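Local coordinates for protein thiol-disulfide isomerase and thioredoxins (Corynebacterium glutamicum, PDB 3LOR) that probably acts as a thioredoxin-like oxidoreductase or thiol-disulfide isomerase, and can bind calcium, at residues A[8-13]-A[33-38]; A[16-21]-A[83-88]; A[51-56]-A[65-70]. All blocks are in the same frame, centred on the assembly; numbering follows the deposited sequence.

Three contacts surround one mixed sheet of a thioredoxin-like domain. Contact 1 lays the loop before strand 14-17 on strand 32-38, contact 2 packs the turn just after strand 14-17 against helix 82-91, and contact 3 packs helix 43-59 on strand 65-71. Centres of contacts 1 and 3 lie about 12 Å apart, 2 and 3 about 15 Å, 1 and 2 about 17 Å. Strands 32-38 and 65-71 are neighbours, probably hydrogen-bonded from Glu36 N to Ile68 O, 2.8 Å apart. Along the chain contact 1 closes before contact 3 opens, contact 3 is nested within contact 2, and contacts 1 and 2 interleave. Contacts 1 and 3 thus cover opposite sheet faces, and contact 2 joins the edge to a crossover helix.

Contact 1. Residues A[8-13]-A[33-38]; sequences PLLELD and VVVEVF
Leu10 lays its CD2 methyl over the side chains of Val33 and Val35, two residues that point from strand 32-38 to the same face of the sheet. CD2 is 4.0 Å from Val33 CG1, and a slightly looser 4.3 Å separates it from Val35 CG2, so a single methyl spans both valines. Leu10 and Val33 meet at an oblique angle. The reach comes from chi1 of Leu10, 174°, which sets CG opposite the backbone N. No hydrogen bond joins the segments; the contact is purely apolar and buried, with Ile68 also packing on Val33 and Ala127 on Leu10. The polar groups of the loop are held from elsewhere: Leu10 O accepts from Asn25 ND2, and Lys115 NZ bonds Glu11 O and forms a salt bridge with Asp13 OD1. Glu11, Leu12 and Asp13 bind calcium in a structure of this protein, although none is bound to this chain; Leu10 immediately precedes these residues in sequence. An N-terminal segment lying on a central strand, on the sheet face turned from helix 43-59, extends the hydrophobic core of this thioredoxin-like fold of the redoxin family.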
loop_
_atom_site.group_PDB
_atom_site.type_symbol
_atom_site.label_atom_id
_atom_site.label_comp_id
_atom_site.label_asym_id
_atom_site.label_seq_id
_atom_site.Cartn_x
_atom_site.Cartn_y
_atom_site.Cartn_z
ATOM N N PRO A 8 -34.342 4.788 -12.954
ATOM C CA PRO A 8 -35.147 4.834 -11.749
ATOM C C PRO A 8 -34.575 5.760 -10.727
ATOM O O PRO A 8 -33.391 5.889 -10.675
ATOM C CB PRO A 8 -35.010 3.434 -11.230
ATOM C CG PRO A 8 -33.680 3.078 -11.596
ATOM C CD PRO A 8 -33.425 3.657 -12.921
ATOM N N LEU A 9 -35.423 6.361 -9.918
ATOM C CA LEU A 9 -35.018 7.179 -8.797
ATOM C C LEU A 9 -34.482 6.360 -7.669
ATOM O O LEU A 9 -34.899 5.273 -7.462
ATOM C CB LEU A 9 -36.171 8.008 -8.295
ATOM C CG LEU A 9 -36.819 9.005 -9.225
ATOM C CD1 LEU A 9 -38.153 9.324 -8.749
ATOM C CD2 LEU A 9 -36.045 10.229 -9.292
ATOM N N LEU A 10 -33.576 6.910 -6.911
ATOM C CA LEU A 10 -33.122 6.234 -5.745
ATOM C C LEU A 10 -34.193 6.272 -4.661
ATOM O O LEU A 10 -34.654 7.306 -4.293
ATOM C CB LEU A 10 -31.861 6.900 -5.274
ATOM C CG LEU A 10 -31.255 6.461 -3.977
ATOM C CD1 LEU A 10 -30.690 5.138 -4.126
ATOM C CD2 LEU A 10 -30.231 7.393 -3.561
ATOM N N GLU A 11 -34.578 5.098 -4.196
ATOM C CA GLU A 11 -35.507 4.926 -3.107
ATOM C C GLU A 11 -35.043 3.878 -2.118
ATOM O O GLU A 11 -35.260 2.704 -2.299
ATOM C CB GLU A 11 -36.887 4.549 -3.612
ATOM C CG GLU A 11 -37.374 5.251 -4.822
ATOM C CD GLU A 11 -38.063 6.533 -4.500
ATOM O OE1 GLU A 11 -38.698 7.110 -5.363
ATOM O OE2 GLU A 11 -37.950 6.952 -3.369
ATOM N N LEU A 12 -34.415 4.316 -1.058
ATOM C CA LEU A 12 -34.004 3.414 -0.034
ATOM C C LEU A 12 -35.212 2.926 0.719
ATOM O O LEU A 12 -36.056 3.705 1.012
ATOM C CB LEU A 12 -33.071 4.139 0.900
ATOM C CG LEU A 12 -31.779 4.634 0.288
ATOM C CD1 LEU A 12 -30.877 5.198 1.266
ATOM C CD2 LEU A 12 -31.125 3.548 -0.434
ATOM N N ASP A 13 -35.303 1.639 1.019
ATOM C CA ASP A 13 -36.314 1.164 1.939
ATOM C C ASP A 13 -35.606 0.924 3.245
ATOM O O ASP A 13 -34.817 0.045 3.347
ATOM C CB ASP A 13 -36.984 -0.128 1.479
ATOM C CG ASP A 13 -37.647 -0.043 0.125
ATOM O OD1 ASP A 13 -38.277 0.929 -0.241
ATOM O OD2 ASP A 13 -37.544 -1.019 -0.587
ATOM N N VAL A 33 -25.232 11.411 -4.729
ATOM C CA VAL A 33 -25.401 10.515 -3.613
ATOM C C VAL A 33 -24.586 9.271 -3.773
ATOM O O VAL A 33 -24.625 8.627 -4.776
ATOM C CB VAL A 33 -26.854 10.147 -3.351
ATOM C CG1 VAL A 33 -26.985 9.350 -2.157
ATOM C CG2 VAL A 33 -27.695 11.314 -3.253
ATOM N N VAL A 34 -23.830 8.952 -2.755
ATOM C CA VAL A 34 -23.080 7.735 -2.752
ATOM C C VAL A 34 -23.647 6.823 -1.708
ATOM O O VAL A 34 -23.622 7.147 -0.572
ATOM C CB VAL A 34 -21.597 8.000 -2.442
ATOM C CG1 VAL A 34 -20.813 6.763 -2.392
ATOM C CG2 VAL A 34 -21.035 8.929 -3.393
ATOM N N VAL A 35 -24.135 5.672 -2.088
ATOM C CA VAL A 35 -24.618 4.749 -1.114
ATOM C C VAL A 35 -23.721 3.546 -1.046
ATOM O O VAL A 35 -23.550 2.862 -2.006
ATOM C CB VAL A 35 -26.063 4.300 -1.409
ATOM C CG1 VAL A 35 -26.579 3.477 -0.350
ATOM C CG2 VAL A 35 -26.950 5.446 -1.656
ATOM N N GLU A 36 -23.163 3.310 0.117
ATOM C CA GLU A 36 -22.307 2.189 0.351
ATOM C C GLU A 36 -23.091 1.075 1.013
ATOM O O GLU A 36 -23.442 1.163 2.131
ATOM C CB GLU A 36 -21.115 2.617 1.205
ATOM C CG GLU A 36 -20.073 1.582 1.446
ATOM C CD GLU A 36 -19.177 1.290 0.241
ATOM O OE1 GLU A 36 -18.874 0.146 0.000
ATOM O OE2 GLU A 36 -18.764 2.205 -0.454
ATOM N N VAL A 37 -23.326 0.017 0.280
ATOM C CA VAL A 37 -24.073 -1.119 0.749
ATOM C C VAL A 37 -23.141 -2.161 1.336
ATOM O O VAL A 37 -22.296 -2.663 0.672
ATOM C CB VAL A 37 -24.893 -1.723 -0.398
ATOM C CG1 VAL A 37 -25.797 -2.758 0.081
ATOM C CG2 VAL A 37 -25.660 -0.717 -1.082
ATOM N N PHE A 38 -23.277 -2.443 2.610
ATOM C CA PHE A 38 -22.299 -3.242 3.291
ATOM C C PHE A 38 -22.834 -4.228 4.299
ATOM O O PHE A 38 -23.932 -4.121 4.740
ATOM C CB PHE A 38 -21.259 -2.360 3.952
ATOM C CG PHE A 38 -21.744 -1.669 5.158
ATOM C CD1 PHE A 38 -21.339 -2.071 6.384
ATOM C CD2 PHE A 38 -22.619 -0.626 5.064
ATOM C CE1 PHE A 38 -21.782 -1.444 7.463
ATOM C CE2 PHE A 38 -23.059 -0.005 6.148
ATOM C CZ PHE A 38 -22.656 -0.403 7.347
#

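Contact 2. Residues A[16-21]-A[83-88]; sequences EWVNHE and EALKVF
Val18 has a chi1 of 143°, well off a staggered position, and Lys86 a chi1 of -90°; these two settings bring Val18 CG1 to 3.7 Å from Lys86 CG. The lysine's CB points past the turn rather than at it, yet its chain, bent at chi2, comes back across the valine, and CE of Lys86 lies 3.8 Å from Val18 O. The aliphatic part of an exposed lysine thus covers one branch of the valine. The other branch, Val18 CG2, faces inward and touches Leu85 CD1 at 4.2 Å. Both partners meet Val18 obliquely, and Val18 meets two consecutive residues of the helix, buried Leu85 and exposed Lys86, one with each methyl. Further out, Glu16 OE2 and Lys86 NZ are 4.7 Å apart, too far for a salt bridge, though the opposite charges probably attract weakly. No hydrogen bond crosses between the segments.

Strand 65-71, helix 82-91 and strand 98-101 form a beta-alpha-beta crossover in the thioredoxin-like sheet, and strand 14-17 is added antiparallel beside strand 98-101, as the outermost strand on this side within the chain. Val18 follows directly on that strand, where its backbone still pairs with Val98, so the contact fastens the crossover helix to it. Val18 and Leu85 both pack on Val100, and Leu85 also touches Val98, His71 and Phe38 beneath the helix. The turn after Val18 is tied to the start of strand 98-101 and the loop before it by Asn19, whose OD1 accepts from Val98 N and whose ND2 donates to Phe96 O. Elsewhere on the helix, Ala84 and Val87 pack on Val79 and His76 of a second subunit.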
loop_
_atom_site.group_PDB
_atom_site.type_symbol
_atom_site.label_atom_id
_atom_site.label_comp_id
_atom_site.label_asym_id
_atom_site.label_seq_id
_atom_site.Cartn_x
_atom_site.Cartn_y
_atom_site.Cartn_z
ATOM N N GLU A 16 -34.491 1.463 9.881
ATOM C CA GLU A 16 -34.172 2.553 10.769
ATOM C C GLU A 16 -32.867 3.243 10.434
ATOM O O GLU A 16 -32.016 2.659 9.834
ATOM C CB GLU A 16 -34.119 2.049 12.200
ATOM C CG GLU A 16 -33.176 0.915 12.381
ATOM C CD GLU A 16 -33.213 0.322 13.745
ATOM O OE1 GLU A 16 -33.798 -0.757 13.884
ATOM O OE2 GLU A 16 -32.642 0.914 14.669
ATOM N N TRP A 17 -32.725 4.481 10.861
ATOM C CA TRP A 17 -31.475 5.177 10.751
ATOM C C TRP A 17 -30.758 5.166 12.100
ATOM O O TRP A 17 -31.192 5.695 13.059
ATOM C CB TRP A 17 -31.680 6.590 10.266
ATOM C CG TRP A 17 -32.136 6.794 8.887
ATOM C CD1 TRP A 17 -33.403 6.827 8.457
ATOM C CD2 TRP A 17 -31.329 7.051 7.756
ATOM N NE1 TRP A 17 -33.450 7.067 7.139
ATOM C CE2 TRP A 17 -32.181 7.218 6.677
ATOM C CE3 TRP A 17 -29.966 7.140 7.549
ATOM C CZ2 TRP A 17 -31.714 7.472 5.417
ATOM C CZ3 TRP A 17 -29.522 7.391 6.343
ATOM C CH2 TRP A 17 -30.378 7.546 5.274
ATOM N N VAL A 18 -29.671 4.460 12.140
ATOM C CA VAL A 18 -28.952 4.139 13.337
ATOM C C VAL A 18 -28.210 5.227 14.109
ATOM O O VAL A 18 -28.138 5.179 15.298
ATOM C CB VAL A 18 -28.101 2.928 13.086
ATOM C CG1 VAL A 18 -26.842 3.031 13.763
ATOM C CG2 VAL A 18 -28.855 1.701 13.468
ATOM N N ASN A 19 -27.636 6.168 13.394
ATOM C CA ASN A 19 -26.732 7.167 13.920
ATOM C C ASN A 19 -27.017 8.590 13.525
ATOM O O ASN A 19 -26.151 9.417 13.589
ATOM C CB ASN A 19 -25.336 6.832 13.439
ATOM C CG ASN A 19 -25.174 7.000 11.937
ATOM O OD1 ASN A 19 -26.109 6.957 11.194
ATOM N ND2 ASN A 19 -23.982 7.185 11.521
ATOM N N HIS A 20 -28.190 8.834 12.988
ATOM C CA HIS A 20 -28.470 10.099 12.391
ATOM C C HIS A 20 -29.934 10.242 12.202
ATOM O O HIS A 20 -30.627 9.291 12.118
ATOM C CB HIS A 20 -27.813 10.121 11.031
ATOM C CG HIS A 20 -27.697 11.468 10.413
ATOM N ND1 HIS A 20 -28.692 12.019 9.653
ATOM C CD2 HIS A 20 -26.687 12.356 10.400
ATOM C CE1 HIS A 20 -28.310 13.197 9.220
ATOM N NE2 HIS A 20 -27.096 13.424 9.655
ATOM N N GLU A 21 -30.384 11.460 12.074
ATOM C CA GLU A 21 -31.709 11.713 11.642
ATOM C C GLU A 21 -31.796 11.231 10.229
ATOM O O GLU A 21 -30.843 11.307 9.501
ATOM C CB GLU A 21 -31.938 13.200 11.642
ATOM C CG GLU A 21 -33.267 13.603 11.165
ATOM C CD GLU A 21 -33.251 14.994 10.675
ATOM O OE1 GLU A 21 -32.285 15.330 9.995
ATOM O OE2 GLU A 21 -34.174 15.760 10.962
ATOM N N GLU A 83 -27.933 -3.465 16.911
ATOM C CA GLU A 83 -27.092 -3.194 18.067
ATOM C C GLU A 83 -25.625 -3.444 17.818
ATOM O O GLU A 83 -24.801 -2.665 18.181
ATOM C CB GLU A 83 -27.539 -4.012 19.254
ATOM N N ALA A 84 -25.325 -4.547 17.165
ATOM C CA ALA A 84 -23.979 -4.877 16.740
ATOM C C ALA A 84 -23.444 -3.862 15.745
ATOM O O ALA A 84 -22.311 -3.532 15.771
ATOM C CB ALA A 84 -23.948 -6.213 16.158
ATOM N N LEU A 85 -24.296 -3.382 14.875
ATOM C CA LEU A 85 -23.940 -2.352 13.941
ATOM C C LEU A 85 -23.545 -1.066 14.627
ATOM O O LEU A 85 -22.669 -0.399 14.188
ATOM C CB LEU A 85 -25.095 -2.076 13.014
ATOM C CG LEU A 85 -24.992 -1.546 11.593
ATOM C CD1 LEU A 85 -26.074 -0.603 11.333
ATOM C CD2 LEU A 85 -23.697 -1.085 11.068
ATOM N N LYS A 86 -24.228 -0.726 15.692
ATOM C CA LYS A 86 -23.922 0.476 16.404
ATOM C C LYS A 86 -22.534 0.440 16.981
ATOM O O LYS A 86 -21.867 1.420 17.012
ATOM C CB LYS A 86 -24.933 0.721 17.477
ATOM C CG LYS A 86 -26.096 1.526 17.023
ATOM C CD LYS A 86 -27.318 1.151 17.756
ATOM C CE LYS A 86 -28.338 2.204 17.642
ATOM N NZ LYS A 86 -29.611 1.696 18.130
ATOM N N VAL A 87 -22.138 -0.715 17.454
ATOM C CA VAL A 87 -20.790 -0.965 17.908
ATOM C C VAL A 87 -19.758 -0.920 16.801
ATOM O O VAL A 87 -18.714 -0.408 16.986
ATOM C CB VAL A 87 -20.667 -2.273 18.679
ATOM C CG1 VAL A 87 -19.288 -2.457 19.104
ATOM C CG2 VAL A 87 -21.566 -2.279 19.840
ATOM N N PHE A 88 -20.083 -1.468 15.656
ATOM C CA PHE A 88 -19.205 -1.429 14.528
ATOM C C PHE A 88 -18.949 0.001 14.137
ATOM O O PHE A 88 -17.853 0.374 13.914
ATOM C CB PHE A 88 -19.857 -2.176 13.377
ATOM C CG PHE A 88 -19.104 -2.129 12.108
ATOM C CD1 PHE A 88 -18.103 -3.013 11.871
ATOM C CD2 PHE A 88 -19.413 -1.219 11.151
ATOM C CE1 PHE A 88 -17.435 -2.981 10.743
ATOM C CE2 PHE A 88 -18.754 -1.196 10.018
ATOM C CZ PHE A 88 -17.754 -2.082 9.809
#

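Contact 3. Residues A[51-56]-A[65-70]; sequences PQAQKI and VQVIGL
Between Ala53 and Ile56 of the helix and Val65 and Val67 of the strand no ring takes part; the flat groups are a peptide and an amide. The Ala53 carbonyl oxygen meets Val67 CG1 at 4.0 Å, beside the Ala53 CB that lies 4.1 Å from the same methyl. On the reverse face of the strand, the Gln66 amide has its partner at its edge: NE2 donates to Val67 O at 3.1 Å, almost straight at 170° and within the amide plane, while the donor stands above the carbonyl plane. NE2 also bonds Glu62 OE2, so two acceptors fix the rotation of the amide.

The tightest packing belongs to Ile56. Its CG2, anti to the backbone N, reaches 3.6 Å from Val67 CG2 and 4.2 Å from Val65 CG1. Ile56 crosses Val65 at about a right angle and Val67 obliquely. Val67 therefore divides its two methyls, CG1 under Ala53 and CG2 under Ile56, one turn further along. All four residues are buried and no hydrogen bond joins the segments.

The local axes lie 8.8 Å apart and run nearly antiparallel, at 152°, as in the beta-alpha-beta unit of strand 32-38, helix 43-59 and strand 65-71. Ala53 also packs on Glu36 of the neighbouring strand 32-38, while Leu146 of helix 143-154 touches Ile56 and Leu154 touches Val65. Phe144 of a third subunit also packs on Ile56, and Asp142 of that subunit forms a salt bridge with Lys55, so a neighbouring chain reaches this helix on its sheet.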
loop_
_atom_site.group_PDB
_atom_site.type_symbol
_atom_site.label_atom_id
_atom_site.label_comp_id
_atom_site.label_asym_id
_atom_site.label_seq_id
_atom_site.Cartn_x
_atom_site.Cartn_y
_atom_site.Cartn_z
ATOM N N PRO A 51 -14.015 1.959 4.321
ATOM C CA PRO A 51 -12.983 2.970 4.432
ATOM C C PRO A 51 -12.953 3.927 3.267
ATOM O O PRO A 51 -12.687 5.068 3.464
ATOM C CB PRO A 51 -11.711 2.159 4.483
ATOM C CG PRO A 51 -12.085 0.866 4.793
ATOM C CD PRO A 51 -13.443 0.624 4.390
ATOM N N GLN A 52 -13.229 3.439 2.073
ATOM C CA GLN A 52 -13.390 4.271 0.898
ATOM C C GLN A 52 -14.543 5.271 1.044
ATOM O O GLN A 52 -14.402 6.392 0.692
ATOM C CB GLN A 52 -13.619 3.395 -0.312
ATOM C CG GLN A 52 -13.741 4.090 -1.583
ATOM C CD GLN A 52 -13.577 3.159 -2.782
ATOM O OE1 GLN A 52 -12.565 3.170 -3.441
ATOM N NE2 GLN A 52 -14.571 2.371 -3.047
ATOM N N ALA A 53 -15.657 4.833 1.591
ATOM C CA ALA A 53 -16.760 5.691 1.910
ATOM C C ALA A 53 -16.378 6.767 2.945
ATOM O O ALA A 53 -16.739 7.871 2.786
ATOM C CB ALA A 53 -17.905 4.888 2.358
ATOM N N GLN A 54 -15.619 6.416 3.966
ATOM C CA GLN A 54 -15.146 7.374 4.950
ATOM C C GLN A 54 -14.245 8.405 4.312
ATOM O O GLN A 54 -14.323 9.532 4.618
ATOM C CB GLN A 54 -14.403 6.731 6.107
ATOM C CG GLN A 54 -15.092 5.599 6.758
ATOM C CD GLN A 54 -14.442 5.148 8.032
ATOM O OE1 GLN A 54 -14.667 5.709 9.063
ATOM N NE2 GLN A 54 -13.646 4.119 7.954
ATOM N N LYS A 55 -13.406 7.981 3.398
ATOM C CA LYS A 55 -12.551 8.874 2.703
ATOM C C LYS A 55 -13.339 9.870 1.892
ATOM O O LYS A 55 -13.027 11.015 1.869
ATOM C CB LYS A 55 -11.592 8.113 1.813
ATOM C CG LYS A 55 -10.583 8.934 1.098
ATOM C CD LYS A 55 -9.773 8.086 0.151
ATOM C CE LYS A 55 -8.459 8.698 -0.158
ATOM N NZ LYS A 55 -7.544 7.757 -0.839
ATOM N N ILE A 56 -14.378 9.424 1.234
ATOM C CA ILE A 56 -15.192 10.319 0.492
ATOM C C ILE A 56 -15.823 11.334 1.427
ATOM O O ILE A 56 -15.808 12.481 1.170
ATOM C CB ILE A 56 -16.312 9.584 -0.214
ATOM C CG1 ILE A 56 -15.787 8.688 -1.311
ATOM C CG2 ILE A 56 -17.248 10.529 -0.809
ATOM C CD1 ILE A 56 -16.786 7.738 -1.806
ATOM N N VAL A 65 -21.472 16.193 -2.186
ATOM C CA VAL A 65 -21.699 14.773 -2.116
ATOM C C VAL A 65 -22.219 14.298 -0.754
ATOM O O VAL A 65 -21.660 14.590 0.243
ATOM C CB VAL A 65 -20.431 14.001 -2.481
ATOM C CG1 VAL A 65 -20.602 12.550 -2.210
ATOM C CG2 VAL A 65 -19.972 14.289 -3.894
ATOM N N GLN A 66 -23.285 13.530 -0.741
ATOM C CA GLN A 66 -23.728 12.850 0.451
ATOM C C GLN A 66 -23.389 11.369 0.443
ATOM O O GLN A 66 -23.726 10.677 -0.443
ATOM C CB GLN A 66 -25.215 13.031 0.645
ATOM C CG GLN A 66 -25.750 12.473 1.911
ATOM C CD GLN A 66 -25.259 13.178 3.147
ATOM O OE1 GLN A 66 -25.558 14.316 3.362
ATOM N NE2 GLN A 66 -24.533 12.491 3.957
ATOM N N VAL A 67 -22.707 10.914 1.465
ATOM C CA VAL A 67 -22.433 9.506 1.658
ATOM C C VAL A 67 -23.434 8.934 2.624
ATOM O O VAL A 67 -23.701 9.497 3.640
ATOM C CB VAL A 67 -21.014 9.223 2.182
ATOM C CG1 VAL A 67 -20.744 7.808 2.236
ATOM C CG2 VAL A 67 -19.993 9.901 1.402
ATOM N N ILE A 68 -24.007 7.823 2.239
ATOM C CA ILE A 68 -24.905 7.053 3.047
ATOM C C ILE A 68 -24.490 5.620 3.141
ATOM O O ILE A 68 -24.149 4.987 2.173
ATOM C CB ILE A 68 -26.316 7.093 2.518
ATOM C CG1 ILE A 68 -26.831 8.505 2.462
ATOM C CG2 ILE A 68 -27.172 6.198 3.289
ATOM C CD1 ILE A 68 -27.748 8.707 1.440
ATOM N N GLY A 69 -24.530 5.119 4.348
ATOM C CA GLY A 69 -24.249 3.740 4.616
ATOM C C GLY A 69 -25.520 2.932 4.670
ATOM O O GLY A 69 -26.447 3.325 5.265
ATOM N N LEU A 70 -25.564 1.818 3.989
ATOM C CA LEU A 70 -26.711 0.960 4.094
ATOM C C LEU A 70 -26.294 -0.413 4.481
ATOM O O LEU A 70 -25.604 -1.062 3.768
ATOM C CB LEU A 70 -27.535 0.966 2.818
ATOM C CG LEU A 70 -28.792 0.147 2.775
ATOM C CD1 LEU A 70 -29.941 0.824 3.432
ATOM C CD2 LEU A 70 -29.106 -0.235 1.404
#